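PDB 4FD7: putative arylalkylamine N-Acetyltransferase 7 from Aedes aegypti, which probably transfers an acetyl group from acetyl-CoA to the amino group of an amine substrate, as a GNAT-family N-acetyltransferase. Local coordinates for residues R32-P37 with S87-R92; L68-D73 with F117-F122; A107-K112 with N137-Y142; I208-L213 with P223-N228. One frame throughout, in Å; residues are numbered along the deposited sequence.

Interaction 1. Residues R32-P37 with S87-R92; sequences RVQDLP and SLVCFR
Ser87 O is gripped twice: Leu36 N donates to it at 3.0 Å, and water 1 donates to it and also to Asp35 OD1. That carboxylate has further partners in the N-terminal part of the chain, Arg5, Ser13 and Trp15. Beyond this end, residues 32-35 and 88-92 run antiparallel, with Arg32–Phe91 and Gln34–Val89 as hydrogen-bonded pairs. Arg32 N reaches Phe91 O at 2.8 Å, and Gln34 N reaches Val89 O at 2.9 Å; each bond is matched by one in the reverse direction.

The side chains of Arg32, Gln34, Val89 and Phe91 share one face of the sheet. With chi1 at 62°, CG of Arg32 sits between its backbone N and carbonyl carbon, and the extended chain brings the guanidinium over CB of Phe91. Its plane is 40° from that of the ring. Arg32 NE donates almost straight to Gln34 OE1 (2.9 Å), in the guanidinium plane, while Gln34 NE2 donates to Asp35 O at 3.0 Å. Held at both ends, the amide stands nearly upright to the Phe91 ring (88°) and meets its edge. Val89 CG2 lies over one face of the Phe91 ring, offset toward the rim, and Leu36 CD1 packs on Val89 CB (3.8 Å).

Within this antiparallel part of the GNAT sheet, the two bonds fix the rotation of the buried Gln34 amide, engaging its oxygen and one N-H of NE2.

Interaction 2. Residues L68-D73 with F117-F122; sequences LVAMGD and FNSAIF
Val69 opens the contact from the first helical turn, its CG1 branch lying 3.6 Å from Asn118 CB and also close to Ser119 CB. Its carbonyl oxygen is joined to the side-chain amide of Asn118 by water 2, which donates to Val69 O and accepts from Asn118 ND2. Ala70 turns a small surface to the start of the other helix: its CB rests 3.8 Å from Ile121 CG2, and its CA lies beside the hydroxyl of Ser119.

Asp73, one turn further on, carries most of the contact. OD1 accepts from Asn118 N at 2.9 Å, on the syn side but 22° out of the carboxylate plane. OD2 takes two donors, Ser119 N through its syn lone pair (2.8 Å) and Ser119 OG nearly along the C-O axis at a short 2.5 Å. The carboxylate thus spans two successive backbone amides and is fixed in rotation. Ser119 is the N-cap of helix 120-136: with chi1 at 74°, its OG is placed to accept from Phe122 N (2.8 Å) while donating to Asp73, which makes the aspartate a second-shell support of the cap. Asp73 CB packs against Phe117 CD1, and Asp73 CB also lies 3.7 Å from Phe122 CB. Phe122 CD2 lies over the centre of one face of the Phe117 ring.

The contact ties the first turns of helix 68-81 to the beginning of helix 120-136; Leu77 touches both phenylalanines, Leu64 lies against Ala70 and Phe122, and Tyr126 meets the Phe117 ring.

Interaction 3. Residues A107-K112 with N137-Y142; sequences ASRSDK and NIFDRY
Phe139 is packed tightly against the end of strand 98-108, where Phe139 CZ comes within 3.3 Å of Ser108 C. Arg109 CA sits squarely over one ring face, 3.7 Å from the centroid and 8° off the normal, a CH-pi contact. Ala107 presents its carbonyl group to the ring edge, and Ala107 CB lies more loosely, 4.3 Å from Phe139 CZ. Tyr147 of the adjacent strand also meets the ring.

The ring covers the place where the chain leaves the sheet in a type I turn, Ser108 to Asp111. The turn is closed by Asp111 N donating to Ser108 O at 3.0 Å, and Asp111 OD2 braces it by accepting from Ser108 N, which comes from above the carboxylate plane. The contact joins the end of one strand of the GNAT sheet to the short helix 138-142 that precedes strand 146-155.

Toward solvent the contact loosens into charged groups. The Arg109 side chain runs back past Phe139 in the opposite direction and bends at chi3 (-79°), which brings the guanidinium flat above Phe139 CB. Its NH1 donates to Asp140 OD1 at 2.8 Å in a nearly straight salt bridge (176°); the oxygen lies in the guanidinium plane, although it is approached from above the plane of its own carboxylate. Arg109 NE makes a second salt bridge, to Asp145. Water 3 touches Arg109 NH2 and Asp140 OD1 only through weak bonds.

Interaction 4. Residues I208-L213 with P223-N228; sequences ITYGEL and PGIEEN
The Tyr210 ring carries Ile225 CD1 on one face, offset toward the rim, in a CH-pi contact 3.8 Å from the centroid and 20° off the ring normal. Along the CD2 side of the ring come Ile225 O, 3.4 Å from Tyr210 CD2, and CB of Asn228. Ile225 CG1 lies between its own backbone N and carbonyl carbon (chi1 65°), and its chain runs on nearly extended so that the terminal methyl reaches the ring. The phenol oxygen is held further off, where Tyr210 OH hydrogen-bonds to Thr189 O.

Backbone groups complete the join. Tyr210 N donates to Asn228 O at 3.2 Å, and Gly211 N to Glu226 O at 2.7 Å, the latter in the carbonyl plane on a lone pair. Both are amides of the first turn of helix 210-216, which would otherwise lack an acceptor within the helix, and the 225-228 segment, a type I turn, supplies it. Glu226 O also accepts from water 4, which touches Thr209 OG1. That hydroxyl is the N-cap acceptor for Glu212 N (3.0 Å), and CB of Thr209 lies beside Glu226 O. Gly211, with no side chain, lets Glu226 O come close to its backbone. In the loop itself, Glu226 OE2 accepts from Gly224 N at 3.0 Å.

The turn thus covers the start of helix 210-216 where strand 203-209 ends, and leads directly into strand 229-236, which pairs antiparallel with strand 203-209. Helix 57-62 packs on this junction through Met58 against Tyr210 and Leu57 against Ile225 and Asn228.

How the interactions relate
From the N terminus, interaction 1 pairs strand 28-35 with strand 88-92 and closes a loop that is largely helical. Helix 68-81 lies in that loop, so interaction 2, which reaches forward to residues 117-122, crosses interaction 1. Interaction 3 in turn crosses interaction 2: its first segment ends strand 98-108 before residues 117-122, and its second follows helix 120-136. Interactions 1 and 3 are in series, at neighbouring strands of the five-stranded antiparallel sheet. Interaction 4 comes last, closing the short connection, with helix 210-216 in it, between strands 203-209 and 229-236 of the three-stranded sheet, about 32 Å from interaction 1 between centres. None of the four touches another.

Interaction 1. Residues R32-P37 with S87-R92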
loop_
_atom_site.group_PDB
_atom_site.type_symbol
_atom_site.label_atom_id
_atom_site.label_comp_id
_atom_site.label_asym_id
_atom_site.label_seq_id
_atom_site.Cartn_x
_atom_site.Cartn_y
_atom_site.Cartn_z
ATOM N N ARG A 32 0.795 -8.496 -15.611
ATOM C CA ARG A 32 0.633 -7.064 -15.806
ATOM C C ARG A 32 0.158 -6.415 -14.511
ATOM O O ARG A 32 -0.453 -7.078 -13.660
ATOM C CB ARG A 32 -0.364 -6.772 -16.925
ATOM C CG ARG A 32 -1.774 -7.288 -16.645
ATOM C CD ARG A 32 -2.690 -7.045 -17.825
ATOM N NE ARG A 32 -4.067 -7.436 -17.536
ATOM C CZ ARG A 32 -4.532 -8.674 -17.655
ATOM N NH1 ARG A 32 -3.732 -9.653 -18.059
ATOM N NH2 ARG A 32 -5.797 -8.933 -17.364
ATOM N N VAL A 33 0.452 -5.123 -14.384
ATOM C CA VAL A 33 -0.096 -4.288 -13.322
ATOM C C VAL A 33 -0.921 -3.188 -13.998
ATOM O O VAL A 33 -0.437 -2.512 -14.916
ATOM C CB VAL A 33 1.001 -3.627 -12.474
ATOM C CG1 VAL A 33 0.367 -2.959 -11.232
ATOM C CG2 VAL A 33 2.069 -4.644 -12.067
ATOM N N GLN A 34 -2.167 -3.027 -13.564
ATOM C CA GLN A 34 -3.082 -2.106 -14.232
ATOM C C GLN A 34 -4.050 -1.458 -13.261
ATOM O O GLN A 34 -4.143 -1.872 -12.103
ATOM C CB GLN A 34 -3.897 -2.847 -15.298
ATOM C CG GLN A 34 -4.782 -3.969 -14.731
ATOM C CD GLN A 34 -5.869 -4.403 -15.702
ATOM O OE1 GLN A 34 -5.663 -5.282 -16.538
ATOM N NE2 GLN A 34 -7.036 -3.800 -15.581
ATOM N N ASP A 35 -4.770 -0.445 -13.744
ATOM C CA ASP A 35 -5.870 0.138 -12.970
ATOM C C ASP A 35 -6.825 -0.964 -12.552
ATOM O O ASP A 35 -7.124 -1.873 -13.338
ATOM C CB ASP A 35 -6.665 1.144 -13.800
ATOM C CG ASP A 35 -5.919 2.427 -14.054
ATOM O OD1 ASP A 35 -5.230 2.931 -13.135
ATOM O OD2 ASP A 35 -6.049 2.947 -15.190
ATOM N N LEU A 36 -7.301 -0.895 -11.315
ATOM C CA LEU A 36 -8.260 -1.869 -10.811
ATOM C C LEU A 36 -9.644 -1.547 -11.365
ATOM O O LEU A 36 -10.189 -0.484 -11.065
ATOM C CB LEU A 36 -8.291 -1.812 -9.277
ATOM C CG LEU A 36 -9.358 -2.691 -8.624
ATOM C CD1 LEU A 36 -9.004 -4.167 -8.788
ATOM C CD2 LEU A 36 -9.530 -2.342 -7.136
ATOM N N PRO A 37 -10.211 -2.450 -12.193
ATOM C CA PRO A 37 -11.535 -2.201 -12.773
ATOM C C PRO A 37 -12.603 -2.122 -11.697
ATOM O O PRO A 37 -12.515 -2.821 -10.683
ATOM C CB PRO A 37 -11.770 -3.434 -13.670
ATOM C CG PRO A 37 -10.394 -3.960 -13.973
ATOM C CD PRO A 37 -9.616 -3.701 -12.702
ATOM N N SER A 87 -6.162 2.806 -7.528
ATOM C CA SER A 87 -5.646 1.546 -6.994
ATOM C C SER A 87 -5.159 0.584 -8.075
ATOM O O SER A 87 -5.703 0.542 -9.179
ATOM C CB SER A 87 -6.645 0.877 -6.047
ATOM O OG SER A 87 -6.882 1.720 -4.929
ATOM N N LEU A 88 -4.127 -0.188 -7.739
ATOM C CA LEU A 88 -3.454 -1.011 -8.740
ATOM C C LEU A 88 -3.617 -2.514 -8.505
ATOM O O LEU A 88 -3.647 -2.961 -7.365
ATOM C CB LEU A 88 -1.979 -0.629 -8.794
ATOM C CG LEU A 88 -1.709 0.792 -9.305
ATOM C CD1 LEU A 88 -0.232 1.130 -9.206
ATOM C CD2 LEU A 88 -2.190 0.904 -10.749
ATOM N N VAL A 89 -3.720 -3.292 -9.586
ATOM C CA VAL A 89 -3.943 -4.731 -9.453
ATOM C C VAL A 89 -3.020 -5.489 -10.402
ATOM O O VAL A 89 -2.709 -4.997 -11.493
ATOM C CB VAL A 89 -5.428 -5.111 -9.724
ATOM C CG1 VAL A 89 -5.865 -4.779 -11.170
ATOM C CG2 VAL A 89 -5.676 -6.595 -9.448
ATOM N N CYS A 90 -2.570 -6.667 -9.978
ATOM C CA CYS A 90 -1.702 -7.501 -10.808
ATOM C C CYS A 90 -2.456 -8.742 -11.276
ATOM O O CYS A 90 -3.123 -9.427 -10.482
ATOM C CB CYS A 90 -0.440 -7.925 -10.025
ATOM S SG CYS A 90 0.748 -8.986 -10.920
ATOM N N PHE A 91 -2.354 -9.020 -12.572
ATOM C CA PHE A 91 -2.919 -10.257 -13.130
ATOM C C PHE A 91 -1.836 -11.021 -13.858
ATOM O O PHE A 91 -0.919 -10.428 -14.412
ATOM C CB PHE A 91 -4.039 -9.966 -14.141
ATOM C CG PHE A 91 -5.253 -9.298 -13.553
ATOM C CD1 PHE A 91 -6.041 -9.945 -12.607
ATOM C CD2 PHE A 91 -5.625 -8.024 -13.972
ATOM C CE1 PHE A 91 -7.188 -9.321 -12.080
ATOM C CE2 PHE A 91 -6.758 -7.391 -13.447
ATOM C CZ PHE A 91 -7.541 -8.040 -12.503
ATOM N N ARG A 92 -1.952 -12.343 -13.851
ATOM C CA ARG A 92 -1.152 -13.199 -14.712
ATOM C C ARG A 92 -1.883 -13.336 -16.051
ATOM O O ARG A 92 -3.090 -13.564 -16.074
ATOM C CB ARG A 92 -1.008 -14.576 -14.053
ATOM C CG ARG A 92 -0.072 -15.546 -14.769
ATOM C CD ARG A 92 0.056 -16.793 -13.919
ATOM N NE ARG A 92 -1.261 -17.259 -13.503
ATOM C CZ ARG A 92 -1.767 -18.446 -13.818
ATOM N NH1 ARG A 92 -1.048 -19.302 -14.533
ATOM N NH2 ARG A 92 -2.984 -18.781 -13.407
HETATM O O HOH W 1 -6.809 2.755 -10.766
#

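Interaction 2. Residues L68-D73 with F117-F122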
loop_
_atom_site.group_PDB
_atom_site.type_symbol
_atom_site.label_atom_id
_atom_site.label_comp_id
_atom_site.label_asym_id
_atom_site.label_seq_id
_atom_site.Cartn_x
_atom_site.Cartn_y
_atom_site.Cartn_z
ATOM N N LEU A 68 -13.532 -8.535 14.201
ATOM C CA LEU A 68 -14.500 -8.031 13.217
ATOM C C LEU A 68 -14.631 -6.503 13.188
ATOM O O LEU A 68 -14.840 -5.922 12.112
ATOM C CB LEU A 68 -15.871 -8.713 13.372
ATOM C CG LEU A 68 -15.893 -10.242 13.219
ATOM C CD1 LEU A 68 -17.278 -10.826 13.479
ATOM C CD2 LEU A 68 -15.397 -10.667 11.854
ATOM N N VAL A 69 -14.521 -5.844 14.342
ATOM C CA VAL A 69 -14.648 -4.385 14.365
ATOM C C VAL A 69 -13.458 -3.742 13.644
ATOM O O VAL A 69 -13.610 -2.829 12.829
ATOM C CB VAL A 69 -14.767 -3.848 15.808
ATOM C CG1 VAL A 69 -14.835 -2.329 15.806
ATOM C CG2 VAL A 69 -16.013 -4.417 16.488
ATOM N N ALA A 70 -12.264 -4.239 13.923
ATOM C CA ALA A 70 -11.076 -3.698 13.262
ATOM C C ALA A 70 -11.077 -3.950 11.743
ATOM O O ALA A 70 -10.702 -3.071 10.937
ATOM C CB ALA A 70 -9.826 -4.251 13.919
ATOM N N MET A 71 -11.501 -5.146 11.347
ATOM C CA MET A 71 -11.690 -5.449 9.929
ATOM C C MET A 71 -12.702 -4.496 9.292
ATOM O O MET A 71 -12.504 -4.010 8.169
ATOM C CB MET A 71 -12.116 -6.904 9.749
ATOM C CG MET A 71 -11.001 -7.892 10.021
ATOM S SD MET A 71 -9.626 -7.673 8.879
ATOM C CE MET A 71 -10.462 -7.993 7.341
ATOM N N GLY A 72 -13.777 -4.203 10.023
ATOM C CA GLY A 72 -14.773 -3.266 9.544
ATOM C C GLY A 72 -14.178 -1.883 9.330
ATOM O O GLY A 72 -14.549 -1.185 8.381
ATOM N N ASP A 73 -13.259 -1.487 10.211
ATOM C CA ASP A 73 -12.556 -0.221 10.044
ATOM C C ASP A 73 -11.749 -0.193 8.758
ATOM O O ASP A 73 -11.912 0.707 7.923
ATOM C CB ASP A 73 -11.605 0.070 11.215
ATOM C CG ASP A 73 -12.328 0.497 12.477
ATOM O OD1 ASP A 73 -13.396 1.142 12.379
ATOM O OD2 ASP A 73 -11.812 0.192 13.568
ATOM N N PHE A 117 -12.041 5.759 14.048
ATOM C CA PHE A 117 -12.435 4.389 13.773
ATOM C C PHE A 117 -13.083 3.794 15.013
ATOM O O PHE A 117 -12.974 4.345 16.108
ATOM C CB PHE A 117 -11.203 3.585 13.353
ATOM C CG PHE A 117 -10.615 4.042 12.041
ATOM C CD1 PHE A 117 -11.132 3.582 10.841
ATOM C CD2 PHE A 117 -9.565 4.945 12.015
ATOM C CE1 PHE A 117 -10.602 4.010 9.620
ATOM C CE2 PHE A 117 -9.017 5.379 10.803
ATOM C CZ PHE A 117 -9.535 4.908 9.608
ATOM N N ASN A 118 -13.760 2.669 14.833
ATOM C CA ASN A 118 -14.495 2.029 15.915
ATOM C C ASN A 118 -13.590 1.231 16.832
ATOM O O ASN A 118 -13.801 1.190 18.053
ATOM C CB ASN A 118 -15.593 1.149 15.327
ATOM C CG ASN A 118 -16.532 1.941 14.435
ATOM O OD1 ASN A 118 -17.107 2.946 14.860
ATOM N ND2 ASN A 118 -16.648 1.528 13.178
ATOM N N SER A 119 -12.570 0.617 16.249
ATOM C CA SER A 119 -11.711 -0.298 17.005
ATOM C C SER A 119 -10.476 0.398 17.553
ATOM O O SER A 119 -9.816 1.156 16.839
ATOM C CB SER A 119 -11.264 -1.457 16.120
ATOM O OG SER A 119 -10.286 -1.028 15.184
ATOM N N ALA A 120 -10.142 0.121 18.813
ATOM C CA ALA A 120 -8.877 0.593 19.362
ATOM C C ALA A 120 -7.738 0.141 18.472
ATOM O O ALA A 120 -6.803 0.903 18.225
ATOM C CB ALA A 120 -8.663 0.063 20.778
ATOM N N ILE A 121 -7.850 -1.101 17.994
ATOM C CA ILE A 121 -6.835 -1.746 17.172
ATOM C C ILE A 121 -6.522 -0.949 15.891
ATOM O O ILE A 121 -5.366 -0.562 15.652
ATOM C CB ILE A 121 -7.273 -3.171 16.795
ATOM C CG1 ILE A 121 -7.124 -4.120 17.998
ATOM C CG2 ILE A 121 -6.475 -3.700 15.591
ATOM C CD1 ILE A 121 -7.767 -5.488 17.755
ATOM N N PHE A 122 -7.534 -0.702 15.060
ATOM C CA PHE A 122 -7.214 0.037 13.835
ATOM C C PHE A 122 -6.929 1.506 14.103
ATOM O O PHE A 122 -6.152 2.126 13.386
ATOM C CB PHE A 122 -8.219 -0.154 12.698
ATOM C CG PHE A 122 -7.695 0.334 11.373
ATOM C CD1 PHE A 122 -6.745 -0.404 10.687
ATOM C CD2 PHE A 122 -8.105 1.557 10.841
ATOM C CE1 PHE A 122 -6.203 0.047 9.472
ATOM C CE2 PHE A 122 -7.585 2.015 9.632
ATOM C CZ PHE A 122 -6.621 1.256 8.940
HETATM O O HOH W 2 -16.032 -1.153 12.657
#

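Interaction 3. Residues A107-K112 with N137-Y142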
loop_
_atom_site.group_PDB
_atom_site.type_symbol
_atom_site.label_atom_id
_atom_site.label_comp_id
_atom_site.label_asym_id
_atom_site.label_seq_id
_atom_site.Cartn_x
_atom_site.Cartn_y
_atom_site.Cartn_z
ATOM N N ALA A 107 -2.433 11.765 -1.107
ATOM C CA ALA A 107 -2.308 12.562 0.105
ATOM C C ALA A 107 -2.081 14.008 -0.329
ATOM O O ALA A 107 -1.351 14.270 -1.286
ATOM C CB ALA A 107 -1.158 12.072 0.950
ATOM N N SER A 108 -2.740 14.936 0.355
ATOM C CA SER A 108 -2.640 16.349 0.018
ATOM C C SER A 108 -2.327 17.142 1.268
ATOM O O SER A 108 -2.687 16.735 2.367
ATOM C CB SER A 108 -3.944 16.849 -0.602
ATOM O OG SER A 108 -4.256 16.131 -1.789
ATOM N N ARG A 109 -1.651 18.270 1.073
ATOM C CA ARG A 109 -1.128 19.085 2.149
ATOM C C ARG A 109 -2.233 19.507 3.107
ATOM O O ARG A 109 -2.024 19.586 4.321
ATOM C CB ARG A 109 -0.429 20.303 1.546
ATOM C CG ARG A 109 0.298 21.197 2.537
ATOM C CD ARG A 109 0.790 22.455 1.842
ATOM N NE ARG A 109 2.017 22.218 1.082
ATOM C CZ ARG A 109 3.238 22.256 1.612
ATOM N NH1 ARG A 109 3.404 22.526 2.900
ATOM N NH2 ARG A 109 4.304 22.021 0.855
ATOM N N SER A 110 -3.420 19.754 2.565
ATOM C CA SER A 110 -4.502 20.275 3.382
ATOM C C SER A 110 -5.212 19.194 4.205
ATOM O O SER A 110 -5.971 19.525 5.116
ATOM C CB SER A 110 -5.491 21.093 2.545
ATOM O OG SER A 110 -6.050 20.354 1.478
ATOM N N ASP A 111 -4.937 17.917 3.918
ATOM C CA ASP A 111 -5.572 16.812 4.655
ATOM C C ASP A 111 -5.284 16.878 6.152
ATOM O O ASP A 111 -4.134 17.000 6.573
ATOM C CB ASP A 111 -5.107 15.444 4.140
ATOM C CG ASP A 111 -5.512 15.177 2.709
ATOM O OD1 ASP A 111 -6.385 15.892 2.176
ATOM O OD2 ASP A 111 -4.948 14.232 2.117
ATOM N N LYS A 112 -6.322 16.772 6.959
ATOM C CA LYS A 112 -6.136 16.757 8.378
ATOM C C LYS A 112 -5.710 15.375 8.873
ATOM O O LYS A 112 -5.085 15.266 9.884
ATOM C CB LYS A 112 -7.439 17.151 9.076
ATOM C CG LYS A 112 -7.968 18.516 8.728
ATOM C CD LYS A 112 -8.677 18.505 7.391
ATOM C CE LYS A 112 -8.495 19.792 6.658
ATOM N NZ LYS A 112 -9.713 20.637 6.684
ATOM N N ASN A 137 7.403 14.283 6.917
ATOM C CA ASN A 137 7.385 15.690 6.521
ATOM C C ASN A 137 7.496 15.868 4.994
ATOM O O ASN A 137 8.172 16.775 4.496
ATOM C CB ASN A 137 8.525 16.406 7.252
ATOM C CG ASN A 137 8.445 17.916 7.170
ATOM O OD1 ASN A 137 7.380 18.504 6.917
ATOM N ND2 ASN A 137 9.583 18.564 7.406
ATOM N N ILE A 138 6.789 15.008 4.262
ATOM C CA ILE A 138 6.910 14.907 2.802
ATOM C C ILE A 138 6.648 16.220 2.033
ATOM O O ILE A 138 7.422 16.588 1.128
ATOM C CB ILE A 138 6.001 13.770 2.267
ATOM C CG1 ILE A 138 6.421 12.420 2.870
ATOM C CG2 ILE A 138 6.058 13.703 0.754
ATOM C CD1 ILE A 138 7.832 11.956 2.426
ATOM N N PHE A 139 5.596 16.941 2.405
ATOM C CA PHE A 139 5.179 18.116 1.628
ATOM C C PHE A 139 6.209 19.218 1.685
ATOM O O PHE A 139 6.585 19.766 0.660
ATOM C CB PHE A 139 3.833 18.667 2.107
ATOM C CG PHE A 139 2.716 17.673 2.022
ATOM C CD1 PHE A 139 2.157 17.337 0.794
ATOM C CD2 PHE A 139 2.236 17.059 3.169
ATOM C CE1 PHE A 139 1.120 16.413 0.716
ATOM C CE2 PHE A 139 1.197 16.132 3.092
ATOM C CZ PHE A 139 0.652 15.808 1.861
ATOM N N ASP A 140 6.686 19.530 2.886
ATOM C CA ASP A 140 7.708 20.565 3.025
ATOM C C ASP A 140 9.079 20.121 2.518
ATOM O O ASP A 140 9.811 20.914 1.945
ATOM C CB ASP A 140 7.810 21.035 4.473
ATOM C CG ASP A 140 6.625 21.885 4.895
ATOM O OD1 ASP A 140 5.971 22.481 4.017
ATOM O OD2 ASP A 140 6.361 21.973 6.113
ATOM N N ARG A 141 9.427 18.859 2.738
ATOM C CA ARG A 141 10.716 18.348 2.286
ATOM C C ARG A 141 10.852 18.386 0.773
ATOM O O ARG A 141 11.930 18.677 0.250
ATOM C CB ARG A 141 10.944 16.925 2.790
ATOM C CG ARG A 141 11.626 16.895 4.146
ATOM C CD ARG A 141 11.897 15.484 4.614
ATOM N NE ARG A 141 12.675 14.707 3.649
ATOM C CZ ARG A 141 12.295 13.522 3.179
ATOM N NH1 ARG A 141 11.145 12.986 3.582
ATOM N NH2 ARG A 141 13.057 12.868 2.301
ATOM N N TYR A 142 9.769 18.082 0.070
ATOM C CA TYR A 142 9.831 18.099 -1.388
ATOM C C TYR A 142 9.178 19.324 -2.035
ATOM O O TYR A 142 9.218 19.467 -3.262
ATOM C CB TYR A 142 9.196 16.832 -1.949
ATOM C CG TYR A 142 10.023 15.581 -1.770
ATOM C CD1 TYR A 142 9.731 14.659 -0.776
ATOM C CD2 TYR A 142 11.075 15.300 -2.631
ATOM C CE1 TYR A 142 10.479 13.484 -0.643
ATOM C CE2 TYR A 142 11.824 14.147 -2.499
ATOM C CZ TYR A 142 11.531 13.243 -1.511
ATOM O OH TYR A 142 12.302 12.091 -1.412
HETATM O O HOH W 3 6.989 23.735 0.995
#

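Interaction 4. Residues I208-L213 with P223-N228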
loop_
_atom_site.group_PDB
_atom_site.type_symbol
_atom_site.label_atom_id
_atom_site.label_comp_id
_atom_site.label_asym_id
_atom_site.label_seq_id
_atom_site.Cartn_x
_atom_site.Cartn_y
_atom_site.Cartn_z
ATOM N N ILE A 208 11.801 4.031 12.287
ATOM C CA ILE A 208 11.610 3.946 13.732
ATOM C C ILE A 208 11.080 2.556 14.096
ATOM O O ILE A 208 10.240 2.030 13.388
ATOM C CB ILE A 208 10.656 5.073 14.237
ATOM C CG1 ILE A 208 10.608 5.093 15.774
ATOM C CG2 ILE A 208 9.248 4.955 13.617
ATOM C CD1 ILE A 208 9.624 6.107 16.370
ATOM N N THR A 209 11.577 1.941 15.167
ATOM C CA THR A 209 11.105 0.597 15.500
ATOM C C THR A 209 9.730 0.660 16.149
ATOM O O THR A 209 9.315 1.705 16.644
ATOM C CB THR A 209 12.058 -0.172 16.449
ATOM O OG1 THR A 209 12.200 0.544 17.683
ATOM C CG2 THR A 209 13.425 -0.361 15.811
ATOM N N TYR A 210 9.016 -0.458 16.128
ATOM C CA TYR A 210 7.759 -0.542 16.857
ATOM C C TYR A 210 7.975 -0.408 18.376
ATOM O O TYR A 210 7.145 0.184 19.081
ATOM C CB TYR A 210 6.993 -1.801 16.453
ATOM C CG TYR A 210 6.592 -1.738 14.988
ATOM C CD1 TYR A 210 5.559 -0.913 14.565
ATOM C CD2 TYR A 210 7.284 -2.464 14.023
ATOM C CE1 TYR A 210 5.203 -0.833 13.216
ATOM C CE2 TYR A 210 6.939 -2.393 12.690
ATOM C CZ TYR A 210 5.896 -1.580 12.292
ATOM O OH TYR A 210 5.562 -1.509 10.959
ATOM N N GLY A 211 9.102 -0.920 18.871
ATOM C CA GLY A 211 9.482 -0.673 20.256
ATOM C C GLY A 211 9.546 0.813 20.592
ATOM O O GLY A 211 8.990 1.289 21.609
ATOM N N GLU A 212 10.227 1.558 19.729
ATOM C CA GLU A 212 10.380 3.001 19.936
ATOM C C GLU A 212 9.046 3.709 19.800
ATOM O O GLU A 212 8.765 4.647 20.547
ATOM C CB GLU A 212 11.424 3.611 18.992
ATOM C CG GLU A 212 11.644 5.122 19.218
ATOM C CD GLU A 212 12.941 5.650 18.620
ATOM O OE1 GLU A 212 13.730 4.854 18.073
ATOM O OE2 GLU A 212 13.175 6.879 18.713
ATOM N N LEU A 213 8.226 3.262 18.851
ATOM C CA LEU A 213 6.896 3.849 18.687
ATOM C C LEU A 213 6.072 3.691 19.954
ATOM O O LEU A 213 5.313 4.591 20.339
ATOM C CB LEU A 213 6.173 3.218 17.503
ATOM C CG LEU A 213 6.710 3.681 16.152
ATOM C CD1 LEU A 213 6.317 2.695 15.056
ATOM C CD2 LEU A 213 6.203 5.090 15.833
ATOM N N PRO A 223 3.007 -6.354 19.789
ATOM C CA PRO A 223 3.583 -7.552 20.397
ATOM C C PRO A 223 4.298 -8.423 19.375
ATOM O O PRO A 223 3.667 -8.889 18.411
ATOM C CB PRO A 223 2.359 -8.297 20.934
ATOM C CG PRO A 223 1.292 -7.246 21.102
ATOM C CD PRO A 223 1.546 -6.285 19.974
ATOM N N GLY A 224 5.596 -8.611 19.566
ATOM C CA GLY A 224 6.333 -9.601 18.807
ATOM C C GLY A 224 7.137 -9.051 17.644
ATOM O O GLY A 224 7.930 -9.782 17.037
ATOM N N ILE A 225 6.927 -7.777 17.321
ATOM C CA ILE A 225 7.673 -7.132 16.236
ATOM C C ILE A 225 8.346 -5.856 16.733
ATOM O O ILE A 225 8.624 -4.942 15.958
ATOM C CB ILE A 225 6.769 -6.815 15.015
ATOM C CG1 ILE A 225 5.697 -5.787 15.380
ATOM C CG2 ILE A 225 6.149 -8.094 14.466
ATOM C CD1 ILE A 225 4.963 -5.196 14.177
ATOM N N GLU A 226 8.610 -5.802 18.034
ATOM C CA GLU A 226 9.126 -4.591 18.660
ATOM C C GLU A 226 10.483 -4.121 18.097
ATOM O O GLU A 226 10.768 -2.920 18.064
ATOM C CB GLU A 226 9.208 -4.775 20.181
ATOM C CG GLU A 226 7.869 -5.053 20.858
ATOM C CD GLU A 226 7.579 -6.533 21.035
ATOM O OE1 GLU A 226 8.281 -7.373 20.411
ATOM O OE2 GLU A 226 6.638 -6.857 21.805
ATOM N N GLU A 227 11.320 -5.054 17.654
ATOM C CA GLU A 227 12.611 -4.660 17.084
ATOM C C GLU A 227 12.583 -4.407 15.567
ATOM O O GLU A 227 13.576 -3.946 14.994
ATOM C CB GLU A 227 13.696 -5.688 17.429
ATOM C CG GLU A 227 13.500 -7.032 16.773
ATOM C CD GLU A 227 14.428 -8.108 17.337
ATOM O OE1 GLU A 227 14.935 -7.945 18.469
ATOM O OE2 GLU A 227 14.640 -9.121 16.640
ATOM N N ASN A 228 11.466 -4.705 14.912
ATOM C CA ASN A 228 11.362 -4.433 13.477
ATOM C C ASN A 228 11.229 -2.939 13.214
ATOM O O ASN A 228 10.744 -2.186 14.062
ATOM C CB ASN A 228 10.174 -5.181 12.852
ATOM C CG ASN A 228 10.404 -6.681 12.758
ATOM O OD1 ASN A 228 9.846 -7.457 13.533
ATOM N ND2 ASN A 228 11.231 -7.095 11.803
HETATM O O HOH W 4 12.836 -1.260 19.805
#